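Local structure of carboxylesterase (Uncultured bacterium, 5GMX) at residues N68-T73 / H251-R256; V130-L135 / R256-A261. The protein hydrolyses carboxylic esters and also acts on oxyimino cephalosporins, as a family VIII carboxylesterase related to serine beta-lactamases. One frame throughout, in Å; residues are numbered along the deposited sequence.

Contact 1 (N68-T73 / H251-R256); sequences NTYSTT and HIANDR. With PMS (phenylmethanesulfonic acid), chain C.
Van der Waals contact between the two segments rests on one methyl group, Ala253 CB, which comes from helix 250-253 and meets two side chains of the 68-73 segment. It lies 3.7 Å from Asn68 CB and 3.6 Å from Tyr70 OH, approaching the phenol ring obliquely at its hydroxyl end. Asn68 points its CB at the alanine, and with CG anti to the backbone N (chi1 -164°) its amide turns over the Tyr70 ring, ND2 lying 3.0 Å above the ring plane and over its centre. The polar ends are held from outside: Asn68 OD1 by Trp258 NE1, ND2 by Ala266 O, and Tyr70 OH is hydrogen-bonded to Thr249 O.

Hydrogen bonds within 68-73 shape the backbone. A type II' turn runs from Thr69 to Thr72, with Tyr70 at positive phi. Tyr70 O is gripped twice, by Thr73 N and, in the carbonyl plane, by Thr73 OG1 at 2.6 Å.

The ligand is held covalently: Ser71 OG is joined to PMS S at 1.5 Å. Ser71 N also gives a weak hydrogen bond to PMS O1S (3.0 Å, 145°), and Trp344 N is hydrogen-bonded to PMS as well, an arrangement consistent with an oxyanion hole. With Lys74 one helical turn on, Ser71 fits the SxxK nucleophile motif of the beta-lactamase fold.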
ATOM      1  N   ASN A  68      -3.560  -7.515   8.177  1.00 17.53           N
ATOM      2  CA  ASN A  68      -2.868  -6.239   8.055  1.00 14.75           C
ATOM      3  C   ASN A  68      -1.824  -6.317   6.942  1.00 16.53           C
ATOM      4  O   ASN A  68      -1.051  -7.271   6.871  1.00 19.25           O
ATOM      5  CB  ASN A  68      -2.218  -5.858   9.381  1.00 16.16           C
ATOM      6  CG  ASN A  68      -1.813  -4.402   9.436  1.00 19.70           C
ATOM      7  OD1 ASN A  68      -2.589  -3.556   9.864  1.00 22.86           O
ATOM      8  ND2 ASN A  68      -0.596  -4.102   8.993  1.00 18.74           N
ATOM      9  N   THR A  69      -1.803  -5.323   6.063  1.00 16.49           N
ATOM     10  CA  THR A  69      -0.888  -5.358   4.921  1.00 16.16           C
ATOM     11  C   THR A  69       0.247  -4.343   5.031  1.00 15.92           C
ATOM     12  O   THR A  69       1.066  -4.234   4.121  1.00 19.37           O
ATOM     13  CB  THR A  69      -1.633  -5.096   3.604  1.00 18.29           C
ATOM     14  OG1 THR A  69      -2.247  -3.802   3.654  1.00 16.97           O
ATOM     15  CG2 THR A  69      -2.708  -6.165   3.368  1.00 16.93           C
ATOM     16  N   TYR A  70       0.293  -3.612   6.141  1.00 16.76           N
ATOM     17  CA  TYR A  70       1.318  -2.593   6.370  1.00 18.06           C
ATOM     18  C   TYR A  70       1.479  -1.659   5.172  1.00 17.11           C
ATOM     19  O   TYR A  70       0.484  -1.175   4.649  1.00 19.51           O
ATOM     20  CB  TYR A  70       2.639  -3.257   6.749  1.00 15.27           C
ATOM     21  CG  TYR A  70       2.538  -3.896   8.113  1.00 19.69           C
ATOM     22  CD1 TYR A  70       2.611  -3.121   9.263  1.00 23.02           C
ATOM     23  CD2 TYR A  70       2.318  -5.261   8.252  1.00 25.09           C
ATOM     24  CE1 TYR A  70       2.495  -3.687  10.517  1.00 23.52           C
ATOM     25  CE2 TYR A  70       2.202  -5.841   9.504  1.00 26.71           C
ATOM     26  CZ  TYR A  70       2.296  -5.047  10.631  1.00 28.66           C
ATOM     27  OH  TYR A  70       2.183  -5.613  11.879  1.00 33.69           O
ATOM     28  N   SER A  71       2.705  -1.424   4.715  1.00 16.43           N
ATOM     29  CA  SER A  71       2.929  -0.374   3.716  1.00 17.68           C
ATOM     30  C   SER A  71       2.365  -0.687   2.333  1.00 14.99           C
ATOM     31  O   SER A  71       2.390   0.163   1.445  1.00 16.42           O
ATOM     32  CB  SER A  71       4.416  -0.064   3.600  1.00 20.43           C
ATOM     33  OG  SER A  71       4.916   0.397   4.848  1.00 34.73           O
ATOM     34  N   THR A  72       1.862  -1.901   2.136  1.00 17.26           N
ATOM     35  CA  THR A  72       1.104  -2.196   0.923  1.00 13.67           C
ATOM     36  C   THR A  72      -0.037  -1.166   0.805  1.00 12.06           C
ATOM     37  O   THR A  72      -0.380  -0.698  -0.296  1.00 12.08           O
ATOM     38  CB  THR A  72       0.566  -3.650   0.939  1.00 18.48           C
ATOM     39  OG1 THR A  72       1.670  -4.570   1.019  1.00 16.11           O
ATOM     40  CG2 THR A  72      -0.260  -3.947  -0.309  1.00 15.44           C
ATOM     41  N   THR A  73      -0.569  -0.774   1.962  1.00 13.19           N
ATOM     42  CA  THR A  73      -1.601   0.262   2.058  1.00 13.78           C
ATOM     43  C   THR A  73      -1.217   1.587   1.385  1.00 15.25           C
ATOM     44  O   THR A  73      -2.087   2.298   0.880  1.00 15.01           O
ATOM     45  CB  THR A  73      -1.960   0.550   3.541  1.00 17.64           C
ATOM     46  OG1 THR A  73      -2.061  -0.684   4.261  1.00 14.07           O
ATOM     47  CG2 THR A  73      -3.279   1.298   3.652  1.00 16.31           C
ATOM     48  N   HIS A 251       2.605  -7.079  16.741  1.00 27.88           N
ATOM     49  CA  HIS A 251       1.614  -7.150  17.798  1.00 29.03           C
ATOM     50  C   HIS A 251       0.469  -6.157  17.608  1.00 31.50           C
ATOM     51  O   HIS A 251      -0.685  -6.490  17.868  1.00 27.15           O
ATOM     52  CB  HIS A 251       2.290  -6.906  19.149  1.00 42.17           C
ATOM     53  CG  HIS A 251       1.373  -7.062  20.321  1.00 46.84           C
ATOM     54  ND1 HIS A 251       0.757  -8.256  20.631  1.00 53.50           N
ATOM     55  CD2 HIS A 251       0.968  -6.175  21.259  1.00 50.42           C
ATOM     56  CE1 HIS A 251       0.011  -8.097  21.711  1.00 57.32           C
ATOM     57  NE2 HIS A 251       0.122  -6.842  22.111  1.00 55.26           N
ATOM     58  N   ILE A 252       0.784  -4.945  17.151  1.00 26.71           N
ATOM     59  CA  ILE A 252      -0.220  -3.883  17.079  1.00 28.00           C
ATOM     60  C   ILE A 252      -1.297  -4.205  16.033  1.00 21.55           C
ATOM     61  O   ILE A 252      -2.445  -3.798  16.174  1.00 22.75           O
ATOM     62  CB  ILE A 252       0.423  -2.505  16.778  1.00 26.28           C
ATOM     63  CG1 ILE A 252      -0.552  -1.371  17.111  1.00 27.50           C
ATOM     64  CG2 ILE A 252       0.915  -2.419  15.336  1.00 23.83           C
ATOM     65  CD1 ILE A 252      -0.949  -1.304  18.570  1.00 29.63           C
ATOM     66  N   ALA A 253      -0.932  -4.969  15.008  1.00 21.11           N
ATOM     67  CA  ALA A 253      -1.895  -5.427  14.012  1.00 23.59           C
ATOM     68  C   ALA A 253      -3.010  -6.264  14.653  1.00 23.09           C
ATOM     69  O   ALA A 253      -4.135  -6.291  14.155  1.00 22.63           O
ATOM     70  CB  ALA A 253      -1.190  -6.230  12.931  1.00 23.21           C
ATOM     71  N   ASN A 254      -2.691  -6.933  15.760  1.00 24.62           N
ATOM     72  CA  ASN A 254      -3.647  -7.795  16.450  1.00 24.92           C
ATOM     73  C   ASN A 254      -4.512  -7.028  17.450  1.00 24.68           C
ATOM     74  O   ASN A 254      -5.286  -7.618  18.203  1.00 26.44           O
ATOM     75  CB  ASN A 254      -2.905  -8.930  17.161  1.00 24.63           C
ATOM     76  CG  ASN A 254      -2.113  -9.811  16.197  1.00 26.77           C
ATOM     77  OD1 ASN A 254      -2.539 -10.070  15.067  1.00 27.44           O
ATOM     78  ND2 ASN A 254      -0.952 -10.267  16.641  1.00 24.23           N
ATOM     79  N   ASP A 255      -4.384  -5.707  17.439  1.00 22.61           N
ATOM     80  CA  ASP A 255      -5.160  -4.845  18.318  1.00 19.34           C
ATOM     81  C   ASP A 255      -6.313  -4.228  17.543  1.00 20.13           C
ATOM     82  O   ASP A 255      -6.116  -3.688  16.456  1.00 22.23           O
ATOM     83  CB  ASP A 255      -4.250  -3.778  18.938  1.00 23.27           C
ATOM     84  CG  ASP A 255      -5.003  -2.779  19.801  1.00 27.69           C
ATOM     85  OD1 ASP A 255      -5.130  -3.002  21.024  1.00 32.00           O
ATOM     86  OD2 ASP A 255      -5.470  -1.761  19.251  1.00 35.47           O
ATOM     87  N   ARG A 256      -7.520  -4.349  18.091  1.00 19.31           N
ATOM     88  CA  ARG A 256      -8.730  -3.901  17.405  1.00 21.96           C
ATOM     89  C   ARG A 256      -8.726  -2.397  17.156  1.00 21.98           C
ATOM     90  O   ARG A 256      -9.187  -1.950  16.111  1.00 20.39           O
ATOM     91  CB  ARG A 256      -9.985  -4.308  18.198  1.00 18.34           C
ATOM     92  CG  ARG A 256     -11.284  -3.623  17.757  1.00 19.23           C
ATOM     93  CD  ARG A 256     -11.704  -3.962  16.315  1.00 17.68           C
ATOM     94  NE  ARG A 256     -12.743  -3.047  15.837  1.00 21.14           N
ATOM     95  CZ  ARG A 256     -13.040  -2.836  14.554  1.00 23.54           C
ATOM     96  NH1 ARG A 256     -12.376  -3.469  13.593  1.00 20.63           N
ATOM     97  NH2 ARG A 256     -13.989  -1.968  14.230  1.00 18.34           N
TER
HETATM   98  C   PMS C 401       5.263   0.411   7.346  1.00 44.29           C
HETATM   99  S   PMS C 401       5.692  -0.402   5.821  1.00 41.15           S
HETATM  100  C1  PMS C 401       6.370   0.322   8.382  1.00 54.11           C
HETATM  101  C2  PMS C 401       6.385  -0.718   9.302  1.00 49.50           C
HETATM  102  C3  PMS C 401       7.395  -0.797  10.252  1.00 47.21           C
HETATM  103  C4  PMS C 401       8.391   0.166  10.288  1.00 56.63           C
HETATM  104  C5  PMS C 401       8.378   1.208   9.373  1.00 49.34           C
HETATM  105  C6  PMS C 401       7.368   1.286   8.425  1.00 49.11           C
HETATM  106  O2S PMS C 401       7.170  -0.387   5.500  1.00 34.59           O
HETATM  107  O1S PMS C 401       5.434  -1.888   5.904  1.00 31.29           O

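Contact 2 (V130-L135 / R256-A261); sequences VEMADL and RAWRAA
A Met-aromatic contact between Met132, present as selenomethionine, and Trp258 joins two short helices, 132-136 and 256-260, in the helical part of this beta-lactamase-like fold. The selenium atom SE of Met132 lies 4.3 Å from Trp258 CZ3 and 5.4 Å from the centroid of the six-membered ring. At 66° from the ring normal, its approach is oblique. One helical turn later Leu135 adds an aliphatic contact, its CD2 methyl meeting the same carbon, Trp258 CZ3, at 3.9 Å, but at the ring edge and near the indole plane. Both side chains of helix 132-136 therefore converge on one corner of the benzo ring. The first torsion of Leu135 (chi1 -122°) is near-eclipsed, which may reflect some strain.

The indole reaches across because Trp258 CG stands anti to the backbone N (chi1 168°), which carries the six-membered ring toward Met132 and Leu135. Its pyrrole nitrogen, NE1, donates to Asn68 OD1, so the ring is fixed by a polar bond on one side and by van der Waals contact on the other.

Next to the contact, Tyr136 of helix 132-136 packs on Ala257, Trp258 and Ala261, while Leu248 touches the indole. Asp210 forms salt bridges to Arg256 and Arg259, tying helix 256-260 to the chain that follows strand 201-202.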
ATOM      1  N   VAL A 130       5.098  10.198  20.054  1.00 37.76           N
ATOM      2  CA  VAL A 130       3.650  10.058  19.959  1.00 43.47           C
ATOM      3  C   VAL A 130       3.172   8.698  20.472  1.00 44.41           C
ATOM      4  O   VAL A 130       3.881   7.697  20.376  1.00 44.80           O
ATOM      5  CB  VAL A 130       3.149  10.254  18.502  1.00 38.74           C
ATOM      6  CG1 VAL A 130       3.516  11.635  17.985  1.00 38.35           C
ATOM      7  CG2 VAL A 130       3.703   9.181  17.591  1.00 34.63           C
ATOM      8  N   GLU A 131       1.969   8.686  21.039  1.00 41.59           N
ATOM      9  CA  GLU A 131       1.309   7.448  21.433  1.00 48.27           C
ATOM     10  C   GLU A 131       0.505   6.916  20.242  1.00 46.18           C
ATOM     11  O   GLU A 131       0.292   7.635  19.268  1.00 40.12           O
ATOM     12  CB  GLU A 131       0.385   7.683  22.635  1.00 50.49           C
ATOM     13  CG  GLU A 131       1.031   8.364  23.840  1.00 56.42           C
ATOM     14  CD  GLU A 131       2.152   7.550  24.467  1.00 69.92           C
ATOM     15  OE1 GLU A 131       2.046   6.305  24.505  1.00 70.45           O
ATOM     16  OE2 GLU A 131       3.140   8.162  24.933  1.00 76.44           O
HETATM   17  N   MSE A 132       0.059   5.667  20.322  1.00 46.94           N
HETATM   18  CA  MSE A 132      -0.796   5.087  19.286  1.00 36.85           C
HETATM   19  C   MSE A 132      -2.126   5.835  19.190  1.00 40.16           C
HETATM   20  O   MSE A 132      -2.670   6.065  18.092  1.00 41.02           O
HETATM   21  CB  MSE A 132      -1.046   3.607  19.573  1.00 45.96           C
HETATM   22  CG  MSE A 132       0.185   2.735  19.441  1.00 46.52           C
HETATM   23 SE   MSE A 132       0.725   2.594  17.576  1.00 83.43          SE
HETATM   24  CE  MSE A 132       2.363   1.530  17.784  1.00 43.98           C
ATOM     25  N   ALA A 133      -2.651   6.214  20.352  1.00 38.26           N
ATOM     26  CA  ALA A 133      -3.878   6.997  20.405  1.00 42.48           C
ATOM     27  C   ALA A 133      -3.719   8.271  19.591  1.00 38.67           C
ATOM     28  O   ALA A 133      -4.670   8.737  18.965  1.00 41.27           O
ATOM     29  CB  ALA A 133      -4.249   7.328  21.848  1.00 34.52           C
ATOM     30  N   ASP A 134      -2.508   8.825  19.598  1.00 38.38           N
ATOM     31  CA  ASP A 134      -2.208  10.015  18.813  1.00 40.39           C
ATOM     32  C   ASP A 134      -2.357   9.704  17.332  1.00 34.30           C
ATOM     33  O   ASP A 134      -2.880  10.508  16.563  1.00 28.08           O
ATOM     34  CB  ASP A 134      -0.796  10.517  19.105  1.00 42.39           C
ATOM     35  CG  ASP A 134      -0.610  10.906  20.553  1.00 47.98           C
ATOM     36  OD1 ASP A 134      -1.540  11.516  21.123  1.00 58.38           O
ATOM     37  OD2 ASP A 134       0.466  10.600  21.116  1.00 51.83           O
ATOM     38  N   LEU A 135      -1.909   8.516  16.946  1.00 31.04           N
ATOM     39  CA  LEU A 135      -2.060   8.056  15.572  1.00 31.96           C
ATOM     40  C   LEU A 135      -3.529   7.984  15.177  1.00 32.06           C
ATOM     41  O   LEU A 135      -3.885   8.270  14.028  1.00 28.06           O
ATOM     42  CB  LEU A 135      -1.411   6.682  15.397  1.00 31.73           C
ATOM     43  CG  LEU A 135      -0.317   6.539  14.349  1.00 30.76           C
ATOM     44  CD1 LEU A 135       0.738   7.613  14.544  1.00 34.27           C
ATOM     45  CD2 LEU A 135       0.298   5.150  14.442  1.00 31.04           C
ATOM     46  N   ARG A 256      -7.520  -4.349  18.091  1.00 19.31           N
ATOM     47  CA  ARG A 256      -8.730  -3.901  17.405  1.00 21.96           C
ATOM     48  C   ARG A 256      -8.726  -2.397  17.156  1.00 21.98           C
ATOM     49  O   ARG A 256      -9.187  -1.950  16.111  1.00 20.39           O
ATOM     50  CB  ARG A 256      -9.985  -4.308  18.198  1.00 18.34           C
ATOM     51  CG  ARG A 256     -11.284  -3.623  17.757  1.00 19.23           C
ATOM     52  CD  ARG A 256     -11.704  -3.962  16.315  1.00 17.68           C
ATOM     53  NE  ARG A 256     -12.743  -3.047  15.837  1.00 21.14           N
ATOM     54  CZ  ARG A 256     -13.040  -2.836  14.554  1.00 23.54           C
ATOM     55  NH1 ARG A 256     -12.376  -3.469  13.593  1.00 20.63           N
ATOM     56  NH2 ARG A 256     -13.989  -1.968  14.230  1.00 18.34           N
ATOM     57  N   ALA A 257      -8.207  -1.620  18.104  1.00 20.13           N
ATOM     58  CA  ALA A 257      -8.197  -0.164  17.958  1.00 22.98           C
ATOM     59  C   ALA A 257      -7.364   0.249  16.746  1.00 19.01           C
ATOM     60  O   ALA A 257      -7.711   1.186  16.027  1.00 18.12           O
ATOM     61  CB  ALA A 257      -7.671   0.508  19.229  1.00 17.25           C
ATOM     62  N   TRP A 258      -6.276  -0.473  16.516  1.00 19.18           N
ATOM     63  CA  TRP A 258      -5.434  -0.234  15.348  1.00 21.34           C
ATOM     64  C   TRP A 258      -6.226  -0.492  14.062  1.00 19.32           C
ATOM     65  O   TRP A 258      -6.310   0.372  13.188  1.00 15.75           O
ATOM     66  CB  TRP A 258      -4.183  -1.118  15.425  1.00 16.64           C
ATOM     67  CG  TRP A 258      -3.357  -1.210  14.167  1.00 17.14           C
ATOM     68  CD1 TRP A 258      -3.445  -2.174  13.202  1.00 16.49           C
ATOM     69  CD2 TRP A 258      -2.288  -0.337  13.766  1.00 16.96           C
ATOM     70  NE1 TRP A 258      -2.512  -1.945  12.217  1.00 16.88           N
ATOM     71  CE2 TRP A 258      -1.787  -0.825  12.540  1.00 16.55           C
ATOM     72  CE3 TRP A 258      -1.714   0.816  14.316  1.00 22.09           C
ATOM     73  CZ2 TRP A 258      -0.745  -0.202  11.856  1.00 18.04           C
ATOM     74  CZ3 TRP A 258      -0.676   1.434  13.636  1.00 15.31           C
ATOM     75  CH2 TRP A 258      -0.199   0.919  12.421  1.00 19.06           C
ATOM     76  N   ARG A 259      -6.849  -1.661  13.972  1.00 16.18           N
ATOM     77  CA  ARG A 259      -7.631  -2.013  12.790  1.00 19.06           C
ATOM     78  C   ARG A 259      -8.819  -1.070  12.553  1.00 16.26           C
ATOM     79  O   ARG A 259      -9.189  -0.809  11.413  1.00 16.70           O
ATOM     80  CB  ARG A 259      -8.130  -3.455  12.907  1.00 15.19           C
ATOM     81  CG  ARG A 259      -7.003  -4.456  13.033  1.00 14.94           C
ATOM     82  CD  ARG A 259      -7.492  -5.886  12.886  1.00 20.51           C
ATOM     83  NE  ARG A 259      -8.442  -6.260  13.922  1.00 18.59           N
ATOM     84  CZ  ARG A 259      -8.096  -6.802  15.082  1.00 24.75           C
ATOM     85  NH1 ARG A 259      -6.816  -7.023  15.351  1.00 25.44           N
ATOM     86  NH2 ARG A 259      -9.024  -7.111  15.977  1.00 24.29           N
ATOM     87  N   ALA A 260      -9.407  -0.555  13.626  1.00 15.59           N
ATOM     88  CA  ALA A 260     -10.595   0.287  13.514  1.00 17.42           C
ATOM     89  C   ALA A 260     -10.245   1.688  13.017  1.00 19.69           C
ATOM     90  O   ALA A 260     -11.073   2.361  12.402  1.00 20.42           O
ATOM     91  CB  ALA A 260     -11.328   0.371  14.865  1.00 18.36           C
ATOM     92  N   ALA A 261      -9.018   2.119  13.289  1.00 18.39           N
ATOM     93  CA  ALA A 261      -8.579   3.473  12.960  1.00 19.33           C
ATOM     94  C   ALA A 261      -8.269   3.635  11.481  1.00 17.70           C
ATOM     95  O   ALA A 261      -8.325   2.684  10.720  1.00 17.26           O
ATOM     96  CB  ALA A 261      -7.349   3.840  13.792  1.00 18.42           C
TER

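Overall arrangement
Both contacts are buried, yet contact 1 lies nearer the middle of the chain, its centre about 11 Å from the chain centre against about 18 Å for contact 2. Consecutive helices, 250-253 and 256-260, supply their second segments, and Arg256 belongs to both. Each has a small apolar interface between its segments. Contact 1 adds the covalent chemistry of the ligand pocket, whereas contact 2 is helix packing around an indole. Hydrogen bonds join them, from the indole to Asn68 and from Arg259 NH1 to Ala253 O. The indole, its side chain about 7 Å from the ligand, is thus placed as a probable second-shell group, bonded to the Asn68 amide that lies over the Tyr70 ring.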